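Local coordinates for cytosol aminopeptidase (Coxiella burnetii, PDB 3IJ3), which probably acts as a manganese-dependent metalloaminopeptidase of the M17 family, removing amino acids from the N termini of peptides, at residues Gly73-Ile78 / Gly102-Val107; Glu96-Phe101 / Asp123-Arg128. One frame throughout, in Å; residues are numbered along the deposited sequence.

Contact 1. Residues Gly73-Ile78 / Gly102-Val107; sequences GTICSI and GGLSKV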
loop_
_atom_site.group_PDB
_atom_site.type_symbol
_atom_site.label_atom_id
_atom_site.label_comp_id
_atom_site.label_asym_id
_atom_site.label_seq_id
_atom_site.Cartn_x
_atom_site.Cartn_y
_atom_site.Cartn_z
ATOM N N GLY A 73 -2.215 -19.906 -37.831
ATOM C CA GLY A 73 -3.189 -20.449 -36.884
ATOM C C GLY A 73 -4.590 -20.657 -37.419
ATOM O O GLY A 73 -5.410 -21.262 -36.739
ATOM N N THR A 74 -4.887 -20.153 -38.617
ATOM C CA THR A 74 -6.219 -20.348 -39.200
ATOM C C THR A 74 -6.159 -21.608 -40.021
ATOM O O THR A 74 -5.075 -22.034 -40.434
ATOM C CB THR A 74 -6.690 -19.150 -40.103
ATOM O OG1 THR A 74 -5.819 -18.993 -41.246
ATOM C CG2 THR A 74 -6.720 -17.865 -39.308
ATOM N N ILE A 75 -7.317 -22.223 -40.250
ATOM C CA ILE A 75 -7.375 -23.415 -41.068
ATOM C C ILE A 75 -8.462 -23.308 -42.130
ATOM O O ILE A 75 -9.358 -22.453 -42.062
ATOM C CB ILE A 75 -7.613 -24.718 -40.235
ATOM C CG1 ILE A 75 -8.963 -24.680 -39.510
ATOM C CG2 ILE A 75 -6.501 -24.911 -39.224
ATOM C CD1 ILE A 75 -9.418 -26.025 -38.941
ATOM N N CYS A 76 -8.332 -24.149 -43.143
ATOM C CA CYS A 76 -9.343 -24.272 -44.177
ATOM C C CYS A 76 -9.610 -25.763 -44.342
ATOM O O CYS A 76 -8.735 -26.503 -44.802
ATOM C CB CYS A 76 -8.902 -23.646 -45.503
ATOM S SG CYS A 76 -10.212 -23.717 -46.785
ATOM N N SER A 77 -10.791 -26.209 -43.890
ATOM C CA SER A 77 -11.229 -27.595 -44.061
ATOM C C SER A 77 -11.875 -27.692 -45.436
ATOM O O SER A 77 -12.869 -27.005 -45.705
ATOM C CB SER A 77 -12.227 -27.971 -42.958
ATOM O OG SER A 77 -11.607 -27.847 -41.691
ATOM N N ILE A 78 -11.295 -28.502 -46.308
ATOM C CA ILE A 78 -11.740 -28.638 -47.698
ATOM C C ILE A 78 -12.560 -29.900 -47.911
ATOM O O ILE A 78 -12.105 -30.989 -47.610
ATOM C CB ILE A 78 -10.539 -28.691 -48.646
ATOM C CG1 ILE A 78 -9.695 -27.413 -48.499
ATOM C CG2 ILE A 78 -10.988 -28.892 -50.106
ATOM C CD1 ILE A 78 -8.389 -27.477 -49.212
ATOM N N GLY A 102 0.545 -26.722 -32.846
ATOM C CA GLY A 102 0.027 -26.906 -31.487
ATOM C C GLY A 102 -1.432 -26.512 -31.326
ATOM O O GLY A 102 -2.128 -27.011 -30.434
ATOM N N GLY A 103 -1.922 -25.601 -32.167
ATOM C CA GLY A 103 -3.314 -25.180 -32.059
ATOM C C GLY A 103 -4.334 -26.084 -32.732
ATOM O O GLY A 103 -5.529 -25.852 -32.601
ATOM N N LEU A 104 -3.884 -27.139 -33.406
ATOM C CA LEU A 104 -4.794 -27.983 -34.197
ATOM C C LEU A 104 -5.915 -28.707 -33.458
ATOM O O LEU A 104 -7.057 -28.706 -33.923
ATOM C CB LEU A 104 -4.006 -28.972 -35.061
ATOM C CG LEU A 104 -3.274 -28.383 -36.264
ATOM C CD1 LEU A 104 -2.283 -29.408 -36.789
ATOM C CD2 LEU A 104 -4.266 -27.946 -37.357
ATOM N N SER A 105 -5.616 -29.312 -32.309
ATOM C CA SER A 105 -6.661 -30.035 -31.582
ATOM C C SER A 105 -7.867 -29.173 -31.248
ATOM O O SER A 105 -9.001 -29.663 -31.237
ATOM C CB SER A 105 -6.116 -30.713 -30.328
ATOM O OG SER A 105 -5.385 -31.855 -30.698
ATOM N N LYS A 106 -7.636 -27.891 -30.997
ATOM C CA LYS A 106 -8.741 -26.974 -30.653
ATOM C C LYS A 106 -9.611 -26.496 -31.827
ATOM O O LYS A 106 -10.711 -25.980 -31.612
ATOM C CB LYS A 106 -8.223 -25.755 -29.886
ATOM C CG LYS A 106 -7.807 -26.042 -28.449
ATOM C CD LYS A 106 -7.359 -24.744 -27.778
ATOM C CE LYS A 106 -6.978 -24.911 -26.328
ATOM N NZ LYS A 106 -8.116 -25.280 -25.459
ATOM N N VAL A 107 -9.142 -26.689 -33.054
ATOM C CA VAL A 107 -9.869 -26.221 -34.231
ATOM C C VAL A 107 -10.222 -27.307 -35.242
ATOM O O VAL A 107 -11.137 -27.120 -36.054
ATOM C CB VAL A 107 -9.101 -25.070 -34.941
ATOM C CG1 VAL A 107 -8.973 -23.855 -33.994
ATOM C CG2 VAL A 107 -7.717 -25.525 -35.441
#
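Leu104 reaches Ile75 with one methyl: Leu104 CD2 lies 4.2 Å from Ile75 CG2. The same leucine touches Phe133 of helix 123-135 and is buried. Its carbonyl O accepts a bond from Val107 N at 3.0 Å, within the weakly bonded helical turn at about 104-107. The turn lies beside the start of strand 75-79, an outermost strand in the six-stranded mixed sheet of the M17 N-terminal domain. Ile75 sits on that strand and also touches Val88 and Leu90 of the neighbouring antiparallel strand 85-91. Lys106 takes no part across the contact; its N gives a weak bond to Gly103 O, and its NZ bonds Tyr149 OH. Val107 meets the strand most broadly. Val107 CG2 is 3.9 Å from Ile75 CD1 and 4.0 Å from Ile75 CG2, facing both methyl groups of the isoleucine. Ile75 CG1 is tucked over the backbone, flanked by N and C (chi1 63°), and this carries CD1 across to the valine. The side chains of Ile75 and Val107 run antiparallel alongside one another. Ile75 CD1 also packs on Val107 O, 3.5 Å away.

Contact 2. Residues Glu96-Phe101 / Asp123-Arg128; sequences EYSWDF and DEYYER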
loop_
_atom_site.group_PDB
_atom_site.type_symbol
_atom_site.label_atom_id
_atom_site.label_comp_id
_atom_site.label_asym_id
_atom_site.label_seq_id
_atom_site.Cartn_x
_atom_site.Cartn_y
_atom_site.Cartn_z
ATOM N N GLU A 96 9.196 -23.293 -40.747
ATOM C CA GLU A 96 10.045 -23.862 -39.682
ATOM C C GLU A 96 9.627 -23.459 -38.247
ATOM O O GLU A 96 10.335 -23.779 -37.297
ATOM C CB GLU A 96 11.512 -23.465 -39.902
ATOM C CG GLU A 96 12.162 -24.023 -41.173
ATOM C CD GLU A 96 11.673 -23.357 -42.452
ATOM O OE1 GLU A 96 11.427 -24.076 -43.448
ATOM O OE2 GLU A 96 11.518 -22.116 -42.463
ATOM N N TYR A 97 8.485 -22.791 -38.072
ATOM C CA TYR A 97 8.058 -22.343 -36.726
ATOM C C TYR A 97 7.508 -23.470 -35.814
ATOM O O TYR A 97 7.784 -23.492 -34.612
ATOM C CB TYR A 97 7.070 -21.187 -36.842
ATOM C CG TYR A 97 6.582 -20.681 -35.521
ATOM C CD1 TYR A 97 7.469 -20.124 -34.601
ATOM C CD2 TYR A 97 5.235 -20.713 -35.196
ATOM C CE1 TYR A 97 7.027 -19.656 -33.381
ATOM C CE2 TYR A 97 4.783 -20.236 -33.979
ATOM C CZ TYR A 97 5.686 -19.705 -33.079
ATOM O OH TYR A 97 5.243 -19.235 -31.872
ATOM N N SER A 98 6.718 -24.372 -36.378
ATOM C CA SER A 98 6.188 -25.552 -35.645
ATOM C C SER A 98 5.044 -25.366 -34.640
ATOM O O SER A 98 4.108 -26.178 -34.655
ATOM C CB SER A 98 7.339 -26.347 -34.997
ATOM O OG SER A 98 8.277 -26.739 -35.998
ATOM N N TRP A 99 5.104 -24.362 -33.753
ATOM C CA TRP A 99 4.023 -24.167 -32.780
ATOM C C TRP A 99 2.651 -23.925 -33.388
ATOM O O TRP A 99 1.665 -24.102 -32.691
ATOM C CB TRP A 99 4.280 -23.031 -31.763
ATOM C CG TRP A 99 5.151 -23.345 -30.587
ATOM C CD1 TRP A 99 6.329 -22.735 -30.258
ATOM C CD2 TRP A 99 4.911 -24.329 -29.570
ATOM N NE1 TRP A 99 6.836 -23.271 -29.105
ATOM C CE2 TRP A 99 5.994 -24.256 -28.661
ATOM C CE3 TRP A 99 3.901 -25.277 -29.349
ATOM C CZ2 TRP A 99 6.092 -25.081 -27.538
ATOM C CZ3 TRP A 99 3.997 -26.106 -28.222
ATOM C CH2 TRP A 99 5.091 -25.995 -27.332
ATOM N N ASP A 100 2.541 -23.510 -34.656
ATOM C CA ASP A 100 1.186 -23.326 -35.219
ATOM C C ASP A 100 0.431 -24.659 -35.175
ATOM O O ASP A 100 -0.807 -24.691 -35.005
ATOM C CB ASP A 100 1.218 -22.793 -36.651
ATOM C CG ASP A 100 1.794 -21.379 -36.751
ATOM O OD1 ASP A 100 1.289 -20.486 -36.035
ATOM O OD2 ASP A 100 2.707 -21.162 -37.580
ATOM N N PHE A 101 1.179 -25.765 -35.326
ATOM C CA PHE A 101 0.587 -27.107 -35.253
ATOM C C PHE A 101 0.017 -27.394 -33.865
ATOM O O PHE A 101 -0.887 -28.202 -33.710
ATOM C CB PHE A 101 1.592 -28.194 -35.657
ATOM C CG PHE A 101 1.922 -28.188 -37.117
ATOM C CD1 PHE A 101 1.207 -28.998 -38.002
ATOM C CD2 PHE A 101 2.913 -27.364 -37.616
ATOM C CE1 PHE A 101 1.478 -28.974 -39.338
ATOM C CE2 PHE A 101 3.190 -27.339 -38.965
ATOM C CZ PHE A 101 2.478 -28.151 -39.826
ATOM N N ASP A 123 13.594 -33.578 -41.234
ATOM C CA ASP A 123 12.836 -34.439 -40.309
ATOM C C ASP A 123 12.668 -33.800 -38.931
ATOM O O ASP A 123 11.744 -34.146 -38.186
ATOM C CB ASP A 123 13.523 -35.804 -40.137
ATOM C CG ASP A 123 13.360 -36.710 -41.347
ATOM O OD1 ASP A 123 12.681 -36.320 -42.314
ATOM O OD2 ASP A 123 13.904 -37.831 -41.316
ATOM N N GLU A 124 13.564 -32.878 -38.591
ATOM C CA GLU A 124 13.530 -32.237 -37.289
ATOM C C GLU A 124 12.265 -31.379 -37.167
ATOM O O GLU A 124 11.597 -31.408 -36.134
ATOM C CB GLU A 124 14.773 -31.378 -37.051
ATOM C CG GLU A 124 14.743 -30.574 -35.748
ATOM C CD GLU A 124 14.654 -31.437 -34.501
ATOM O OE1 GLU A 124 15.131 -32.593 -34.528
ATOM O OE2 GLU A 124 14.121 -30.949 -33.484
ATOM N N TYR A 125 11.930 -30.631 -38.215
ATOM C CA TYR A 125 10.736 -29.778 -38.172
ATOM C C TYR A 125 9.462 -30.615 -38.232
ATOM O O TYR A 125 8.449 -30.250 -37.648
ATOM C CB TYR A 125 10.770 -28.705 -39.256
ATOM C CG TYR A 125 11.954 -27.802 -39.091
ATOM C CD1 TYR A 125 12.022 -26.913 -38.034
ATOM C CD2 TYR A 125 13.012 -27.825 -40.000
ATOM C CE1 TYR A 125 13.104 -26.085 -37.871
ATOM C CE2 TYR A 125 14.102 -27.001 -39.842
ATOM C CZ TYR A 125 14.143 -26.132 -38.772
ATOM O OH TYR A 125 15.229 -25.301 -38.613
ATOM N N TYR A 126 9.534 -31.734 -38.950
ATOM C CA TYR A 126 8.426 -32.681 -39.050
ATOM C C TYR A 126 8.137 -33.249 -37.661
ATOM O O TYR A 126 6.980 -33.302 -37.214
ATOM C CB TYR A 126 8.826 -33.769 -40.037
ATOM C CG TYR A 126 7.863 -34.888 -40.300
ATOM C CD1 TYR A 126 6.588 -34.644 -40.765
ATOM C CD2 TYR A 126 8.294 -36.211 -40.238
ATOM C CE1 TYR A 126 5.718 -35.693 -41.072
ATOM C CE2 TYR A 126 7.448 -37.261 -40.547
ATOM C CZ TYR A 126 6.163 -36.998 -40.969
ATOM O OH TYR A 126 5.338 -38.046 -41.278
ATOM N N GLU A 127 9.193 -33.639 -36.961
ATOM C CA GLU A 127 9.053 -34.189 -35.613
ATOM C C GLU A 127 8.520 -33.135 -34.621
ATOM O O GLU A 127 7.687 -33.447 -33.763
ATOM C CB GLU A 127 10.394 -34.777 -35.191
ATOM C CG GLU A 127 10.443 -35.472 -33.881
ATOM C CD GLU A 127 11.792 -36.160 -33.695
ATOM O OE1 GLU A 127 12.097 -37.093 -34.475
ATOM O OE2 GLU A 127 12.527 -35.763 -32.777
ATOM N N ARG A 128 8.990 -31.891 -34.728
ATOM C CA ARG A 128 8.471 -30.813 -33.863
ATOM C C ARG A 128 6.974 -30.561 -34.089
ATOM O O ARG A 128 6.243 -30.272 -33.148
ATOM C CB ARG A 128 9.198 -29.514 -34.106
ATOM C CG ARG A 128 10.593 -29.517 -33.658
ATOM C CD ARG A 128 11.213 -28.164 -33.911
ATOM N NE ARG A 128 12.642 -28.207 -33.671
ATOM C CZ ARG A 128 13.448 -27.173 -33.818
ATOM N NH1 ARG A 128 12.973 -25.981 -34.194
ATOM N NH2 ARG A 128 14.729 -27.340 -33.578
HETATM O O HOH W 1 10.640 -24.922 -34.906
#
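The aliphatic part of Glu96 lies over one face of the Tyr125 ring. Glu96 CG makes a CH-pi contact, 3.8 Å from the ring centroid and 13° off the normal. Glu96 CB sits above the CE1 side, 3.7 Å from Tyr125 CE1. The bend at chi2 (73°) turns the Glu96 carboxylate off the ring, its plane 80° from the ring's. That carboxylate has Asp94 and Glu121 close by, which may raise its proton affinity. Ser98 packs on the base of Arg128, with Ser98 OG 3.5 Å from Arg128 CB.

Polar contact runs through one water; no direct hydrogen bond joins the segments. The water donates to Glu96 O at 2.7 Å and weakly to Tyr97 O. It also bonds Ser98 OG, and it accepts from Arg128 NH1 at 2.7 Å in the guanidinium plane. Within the helix, Arg128 NE makes a salt bridge to the anti lone pair of Glu124 OE2, 3.1 Å away, which helps fix the guanidinium.

The contact lies at the surface. It sets the loop between strand 85-91 and helix 104-107 against the first turns of helix 123-135, whose Glu127 touches helix 157-178 on Arg162 and Val163.

From the N terminus, the first segment to be met, Gly73-Ile78, leads into strand 75-79. The chain then runs back along strand 85-91 into the loop holding Glu96-Phe101. Gly102-Val107 follows at once and closes contact 1, a loop with 23 residues between its segments. After strand 111-114 the chain reaches helix 123-135, where Asp123-Arg128 closes contact 2 over 21 residues. The segments alternate along the chain, so the two loops cross. The centres are 15 Å apart, and the contacts meet where Gly73 packs near Asp100. Contact 1 joins an outer strand to the short helical turn; contact 2 joins the preceding loop to helix 123-135. Both belong to the N-terminal domain.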